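Local coordinates for protein 3-dehydroquinate dehydratase (Clostridium difficile, PDB 4H3D) that catalyses the cis-dehydration of 3-dehydroquinate to 3-dehydroshikimate through a covalent imine (Schiff-base) intermediate, the third step of the chorismate pathway, at residues I96-I108 with I117-V131. Numbering follows the deposited sequence.
Sequences ISRDYYTTLNKEI and IDVELFMGDEVIDEV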
loop_
_atom_site.group_PDB
_atom_site.type_symbol
_atom_site.label_atom_id
_atom_site.label_comp_id
_atom_site.label_asym_id
_atom_site.label_seq_id
_atom_site.Cartn_x
_atom_site.Cartn_y
_atom_site.Cartn_z
ATOM N N ILE B 96 4.208 -5.972 -35.677
ATOM C CA ILE B 96 5.451 -6.231 -36.420
ATOM C C ILE B 96 5.671 -7.734 -36.500
ATOM O O ILE B 96 5.052 -8.514 -35.750
ATOM C CB ILE B 96 6.715 -5.564 -35.797
ATOM C CG1 ILE B 96 6.999 -6.138 -34.409
ATOM C CG2 ILE B 96 6.566 -4.051 -35.799
ATOM C CD1 ILE B 96 8.313 -5.631 -33.768
ATOM N N SER B 97 6.567 -8.153 -37.382
ATOM C CA SER B 97 6.827 -9.555 -37.533
ATOM C C SER B 97 7.697 -10.084 -36.409
ATOM O O SER B 97 8.362 -9.333 -35.686
ATOM C CB SER B 97 7.506 -9.855 -38.881
ATOM O OG SER B 97 8.856 -9.409 -38.890
ATOM N N ARG B 98 7.669 -11.398 -36.279
ATOM C CA ARG B 98 8.460 -12.139 -35.323
ATOM C C ARG B 98 9.949 -11.937 -35.628
ATOM O O ARG B 98 10.764 -11.712 -34.728
ATOM C CB ARG B 98 8.053 -13.606 -35.464
ATOM C CG ARG B 98 8.851 -14.622 -34.726
ATOM C CD ARG B 98 8.017 -15.894 -34.679
ATOM N NE ARG B 98 6.751 -15.580 -34.029
ATOM C CZ ARG B 98 6.557 -15.674 -32.720
ATOM N NH1 ARG B 98 7.534 -16.119 -31.956
ATOM N NH2 ARG B 98 5.386 -15.341 -32.183
ATOM N N ASP B 99 10.286 -12.000 -36.910
ATOM C CA ASP B 99 11.656 -11.796 -37.355
ATOM C C ASP B 99 12.128 -10.378 -37.045
ATOM O O ASP B 99 13.266 -10.196 -36.615
ATOM C CB ASP B 99 11.801 -12.091 -38.852
ATOM C CG ASP B 99 11.785 -13.585 -39.160
ATOM O OD1 ASP B 99 12.032 -14.403 -38.246
ATOM O OD2 ASP B 99 11.535 -13.936 -40.316
ATOM N N TYR B 100 11.266 -9.377 -37.246
ATOM C CA TYR B 100 11.681 -8.007 -36.956
ATOM C C TYR B 100 11.804 -7.783 -35.449
ATOM O O TYR B 100 12.658 -7.042 -35.010
ATOM C CB TYR B 100 10.767 -6.945 -37.584
ATOM C CG TYR B 100 11.345 -5.549 -37.390
ATOM C CD1 TYR B 100 12.551 -5.191 -37.996
ATOM C CD2 TYR B 100 10.711 -4.609 -36.588
ATOM C CE1 TYR B 100 13.107 -3.934 -37.805
ATOM C CE2 TYR B 100 11.256 -3.346 -36.396
ATOM C CZ TYR B 100 12.459 -3.018 -37.016
ATOM O OH TYR B 100 13.003 -1.767 -36.836
ATOM N N TYR B 101 10.955 -8.436 -34.662
ATOM C CA TYR B 101 11.021 -8.299 -33.207
ATOM C C TYR B 101 12.396 -8.741 -32.726
ATOM O O TYR B 101 13.017 -8.077 -31.906
ATOM C CB TYR B 101 9.926 -9.136 -32.549
ATOM C CG TYR B 101 9.906 -9.127 -31.047
ATOM C CD1 TYR B 101 9.201 -8.164 -30.342
ATOM C CD2 TYR B 101 10.556 -10.120 -30.321
ATOM C CE1 TYR B 101 9.170 -8.177 -28.940
ATOM C CE2 TYR B 101 10.530 -10.143 -28.943
ATOM C CZ TYR B 101 9.835 -9.166 -28.254
ATOM O OH TYR B 101 9.808 -9.205 -26.878
ATOM N N THR B 102 12.847 -9.876 -33.253
ATOM C CA THR B 102 14.149 -10.443 -32.924
ATOM C C THR B 102 15.278 -9.518 -33.383
ATOM O O THR B 102 16.156 -9.177 -32.598
ATOM C CB THR B 102 14.304 -11.831 -33.567
ATOM O OG1 THR B 102 13.235 -12.677 -33.105
ATOM C CG2 THR B 102 15.650 -12.462 -33.215
ATOM N N THR B 103 15.220 -9.092 -34.635
ATOM C CA THR B 103 16.227 -8.190 -35.210
ATOM C C THR B 103 16.308 -6.871 -34.453
ATOM O O THR B 103 17.402 -6.406 -34.126
ATOM C CB THR B 103 15.926 -7.889 -36.701
ATOM O OG1 THR B 103 15.921 -9.110 -37.436
ATOM C CG2 THR B 103 16.986 -6.949 -37.295
ATOM N N LEU B 104 15.161 -6.258 -34.189
ATOM C CA LEU B 104 15.135 -4.991 -33.450
ATOM C C LEU B 104 15.856 -5.119 -32.103
ATOM O O LEU B 104 16.759 -4.340 -31.786
ATOM C CB LEU B 104 13.697 -4.544 -33.224
ATOM C CG LEU B 104 13.450 -3.260 -32.433
ATOM C CD1 LEU B 104 14.072 -2.035 -33.122
ATOM C CD2 LEU B 104 11.965 -3.070 -32.244
ATOM N N ASN B 105 15.456 -6.100 -31.300
ATOM C CA ASN B 105 16.084 -6.270 -30.000
ATOM C C ASN B 105 17.577 -6.597 -30.059
ATOM O O ASN B 105 18.352 -6.133 -29.225
ATOM C CB ASN B 105 15.341 -7.310 -29.194
ATOM C CG ASN B 105 14.090 -6.757 -28.575
ATOM O OD1 ASN B 105 14.150 -5.835 -27.764
ATOM N ND2 ASN B 105 12.940 -7.318 -28.945
ATOM N N LYS B 106 17.974 -7.407 -31.028
ATOM C CA LYS B 106 19.378 -7.756 -31.173
ATOM C C LYS B 106 20.189 -6.549 -31.609
ATOM O O LYS B 106 21.224 -6.257 -31.040
ATOM C CB LYS B 106 19.536 -8.907 -32.163
ATOM C CG LYS B 106 19.010 -10.232 -31.617
ATOM C CD LYS B 106 19.252 -11.390 -32.583
ATOM C CE LYS B 106 20.710 -11.777 -32.692
ATOM N NZ LYS B 106 20.930 -12.734 -33.835
ATOM N N GLU B 107 19.701 -5.834 -32.611
ATOM C CA GLU B 107 20.416 -4.678 -33.121
ATOM C C GLU B 107 20.557 -3.596 -32.079
ATOM O O GLU B 107 21.608 -2.952 -31.988
ATOM C CB GLU B 107 19.712 -4.108 -34.357
ATOM C CG GLU B 107 19.946 -4.910 -35.600
ATOM C CD GLU B 107 21.357 -4.745 -36.126
ATOM O OE1 GLU B 107 21.899 -3.610 -36.068
ATOM O OE2 GLU B 107 21.922 -5.748 -36.606
ATOM N N ILE B 108 19.506 -3.381 -31.291
ATOM C CA ILE B 108 19.555 -2.352 -30.281
ATOM C C ILE B 108 20.470 -2.783 -29.135
ATOM O O ILE B 108 21.211 -1.951 -28.603
ATOM C CB ILE B 108 18.139 -1.935 -29.792
ATOM C CG1 ILE B 108 17.359 -1.317 -30.948
ATOM C CG2 ILE B 108 18.227 -0.930 -28.634
ATOM C CD1 ILE B 108 18.118 -0.262 -31.729
ATOM N N ILE B 117 16.717 -4.914 -21.709
ATOM C CA ILE B 117 15.683 -5.061 -22.718
ATOM C C ILE B 117 14.593 -5.933 -22.131
ATOM O O ILE B 117 14.871 -6.765 -21.271
ATOM C CB ILE B 117 16.176 -5.709 -24.056
ATOM C CG1 ILE B 117 16.842 -7.074 -23.806
ATOM C CG2 ILE B 117 17.109 -4.780 -24.761
ATOM C CD1 ILE B 117 17.129 -7.886 -25.120
ATOM N N ASP B 118 13.365 -5.735 -22.598
ATOM C CA ASP B 118 12.223 -6.537 -22.142
ATOM C C ASP B 118 11.796 -7.445 -23.289
ATOM O O ASP B 118 11.448 -6.960 -24.373
ATOM C CB ASP B 118 11.077 -5.617 -21.660
ATOM C CG ASP B 118 9.778 -6.380 -21.303
ATOM O OD1 ASP B 118 9.337 -7.221 -22.108
ATOM O OD2 ASP B 118 9.157 -6.070 -20.252
ATOM N N VAL B 119 11.876 -8.759 -23.066
ATOM C CA VAL B 119 11.447 -9.728 -24.063
ATOM C C VAL B 119 10.261 -10.542 -23.497
ATOM O O VAL B 119 10.257 -10.927 -22.344
ATOM C CB VAL B 119 12.615 -10.645 -24.532
ATOM C CG1 VAL B 119 13.809 -9.788 -24.993
ATOM C CG2 VAL B 119 13.044 -11.565 -23.466
ATOM N N GLU B 120 9.268 -10.797 -24.330
ATOM C CA GLU B 120 8.051 -11.477 -23.899
ATOM C C GLU B 120 8.149 -13.005 -23.920
ATOM O O GLU B 120 8.503 -13.589 -24.944
ATOM C CB GLU B 120 6.900 -11.007 -24.788
ATOM C CG GLU B 120 6.555 -9.582 -24.558
ATOM C CD GLU B 120 5.792 -8.952 -25.708
ATOM O OE1 GLU B 120 5.534 -9.649 -26.717
ATOM O OE2 GLU B 120 5.468 -7.755 -25.601
ATOM N N LEU B 121 7.813 -13.636 -22.786
ATOM C CA LEU B 121 7.784 -15.105 -22.652
ATOM C C LEU B 121 7.015 -15.779 -23.811
ATOM O O LEU B 121 7.420 -16.818 -24.337
ATOM C CB LEU B 121 7.105 -15.484 -21.337
ATOM C CG LEU B 121 7.029 -16.973 -20.997
ATOM C CD1 LEU B 121 8.428 -17.575 -20.863
ATOM C CD2 LEU B 121 6.218 -17.191 -19.732
ATOM N N PHE B 122 5.914 -15.161 -24.190
ATOM C CA PHE B 122 5.003 -15.696 -25.181
ATOM C C PHE B 122 5.593 -15.793 -26.612
ATOM O O PHE B 122 5.043 -16.483 -27.462
ATOM C CB PHE B 122 3.685 -14.875 -25.159
ATOM C CG PHE B 122 2.472 -15.658 -25.582
ATOM C CD1 PHE B 122 2.006 -16.705 -24.788
ATOM C CD2 PHE B 122 1.760 -15.326 -26.717
ATOM C CE1 PHE B 122 0.887 -17.423 -25.137
ATOM C CE2 PHE B 122 0.635 -16.046 -27.083
ATOM C CZ PHE B 122 0.194 -17.100 -26.295
ATOM N N MET B 123 6.703 -15.098 -26.857
ATOM C CA MET B 123 7.386 -15.176 -28.155
ATOM C C MET B 123 7.966 -16.575 -28.400
ATOM O O MET B 123 8.235 -16.948 -29.537
ATOM C CB MET B 123 8.487 -14.112 -28.248
ATOM C CG MET B 123 7.949 -12.703 -28.295
ATOM S SD MET B 123 6.997 -12.388 -29.787
ATOM C CE MET B 123 8.257 -12.592 -31.035
ATOM N N GLY B 124 8.150 -17.345 -27.330
ATOM C CA GLY B 124 8.642 -18.725 -27.445
ATOM C C GLY B 124 10.134 -18.892 -27.249
ATOM O O GLY B 124 10.901 -17.947 -27.400
ATOM N N ASP B 125 10.533 -20.122 -26.949
ATOM C CA ASP B 125 11.931 -20.444 -26.657
ATOM C C ASP B 125 12.936 -20.080 -27.751
ATOM O O ASP B 125 14.055 -19.650 -27.443
ATOM C CB ASP B 125 12.083 -21.936 -26.340
ATOM C CG ASP B 125 11.339 -22.356 -25.076
ATOM O OD1 ASP B 125 11.050 -21.492 -24.217
ATOM O OD2 ASP B 125 11.042 -23.576 -24.943
ATOM N N GLU B 126 12.546 -20.248 -29.013
ATOM C CA GLU B 126 13.457 -19.966 -30.127
ATOM C C GLU B 126 13.857 -18.496 -30.132
ATOM O O GLU B 126 15.039 -18.169 -30.169
ATOM C CB GLU B 126 12.843 -20.367 -31.479
ATOM C CG GLU B 126 13.794 -20.200 -32.669
ATOM C CD GLU B 126 13.270 -20.829 -33.958
ATOM O OE1 GLU B 126 12.048 -21.050 -34.080
ATOM O OE2 GLU B 126 14.093 -21.101 -34.852
ATOM N N VAL B 127 12.863 -17.619 -30.082
ATOM C CA VAL B 127 13.104 -16.181 -30.088
ATOM C C VAL B 127 13.853 -15.765 -28.824
ATOM O O VAL B 127 14.890 -15.088 -28.895
ATOM C CB VAL B 127 11.784 -15.388 -30.169
ATOM C CG1 VAL B 127 11.997 -13.931 -29.780
ATOM C CG2 VAL B 127 11.186 -15.529 -31.554
ATOM N N ILE B 128 13.341 -16.198 -27.681
ATOM C CA ILE B 128 13.935 -15.878 -26.378
ATOM C C ILE B 128 15.385 -16.327 -26.271
ATOM O O ILE B 128 16.238 -15.551 -25.860
ATOM C CB ILE B 128 13.142 -16.487 -25.235
ATOM C CG1 ILE B 128 11.753 -15.833 -25.143
ATOM C CG2 ILE B 128 13.873 -16.277 -23.925
ATOM C CD1 ILE B 128 10.792 -16.591 -24.266
ATOM N N ASP B 129 15.666 -17.571 -26.642
ATOM C CA ASP B 129 17.051 -18.073 -26.591
ATOM C C ASP B 129 17.980 -17.200 -27.411
ATOM O O ASP B 129 19.074 -16.831 -26.948
ATOM C CB ASP B 129 17.154 -19.533 -27.062
ATOM C CG ASP B 129 16.719 -20.538 -25.986
ATOM O OD1 ASP B 129 16.440 -20.126 -24.841
ATOM O OD2 ASP B 129 16.663 -21.748 -26.297
ATOM N N GLU B 130 17.545 -16.836 -28.602
ATOM C CA GLU B 130 18.380 -16.013 -29.469
ATOM C C GLU B 130 18.619 -14.617 -28.894
ATOM O O GLU B 130 19.768 -14.156 -28.826
ATOM C CB GLU B 130 17.801 -15.913 -30.889
ATOM C CG GLU B 130 18.743 -15.181 -31.851
ATOM C CD GLU B 130 18.258 -15.136 -33.294
ATOM O OE1 GLU B 130 17.229 -15.758 -33.627
ATOM O OE2 GLU B 130 18.937 -14.475 -34.107
ATOM N N VAL B 131 17.548 -13.956 -28.464
ATOM C CA VAL B 131 17.662 -12.599 -27.950
ATOM C C VAL B 131 18.364 -12.549 -26.588
ATOM O O VAL B 131 19.178 -11.658 -26.347
ATOM C CB VAL B 131 16.299 -11.899 -27.867
ATOM C CG1 VAL B 131 16.472 -10.478 -27.376
ATOM C CG2 VAL B 131 15.621 -11.920 -29.246
HETATM O O HOH W 1 3.993 -15.400 -29.810
HETATM O O HOH W 2 8.921 -7.304 -25.513
HETATM O O HOH W 3 11.674 -5.480 -26.650
HETATM O O HOH W 4 19.439 -9.140 -27.985
#
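Helix 98-108 packs against strand 117-120, running antiparallel to it at 159°, and lies alongside the next helix, 125-131, whose axis is 14° from its own. This is a helix-strand-helix piece of the TIM barrel, the first helix linking strands 81-84 and 116-120 in a beta-alpha-beta unit. Y101 has the largest share of the contact. With CG anti to the backbone N (chi1 178°), its ring reaches in to the strand, where the E120 N-H donates to Y101 OH (3.1 Å). In the conformers described (R98 and M123 each have two), M123, bent at chi2 and chi3, lays its sulfur over one ring face, a Met-aromatic contact with SD 4.3 Å from the centroid; its CE touches Y101 CD2 (3.5 Å). N105 ND2 sits over the centre of the opposite face. The same M123 methyl covers one face of the R98 guanidinium, while R98 NH1 donates in plane to a lone pair of M123 O (2.7 Å), and a water joins R98 NH2 to F122 O. T102 sets OG1 against both V127 methyls and its own methyl, CG2, against the E130 carboxylate, and N105 CB meets V131 CG1 (3.8 Å). Two other waters bridge D118 O to Y101 OH and to N105 OD1. D118 and E120 form salt bridges with R86, a 3-dehydroquinate-binding residue, E120 OE2 also accepts from S87 N, and D118 lies close to the Schiff-base lysine K174. Nearer the C-termini of both segments, K106 NZ forms a salt bridge to the anti lone pair of E130 OE2, 2.7 Å long.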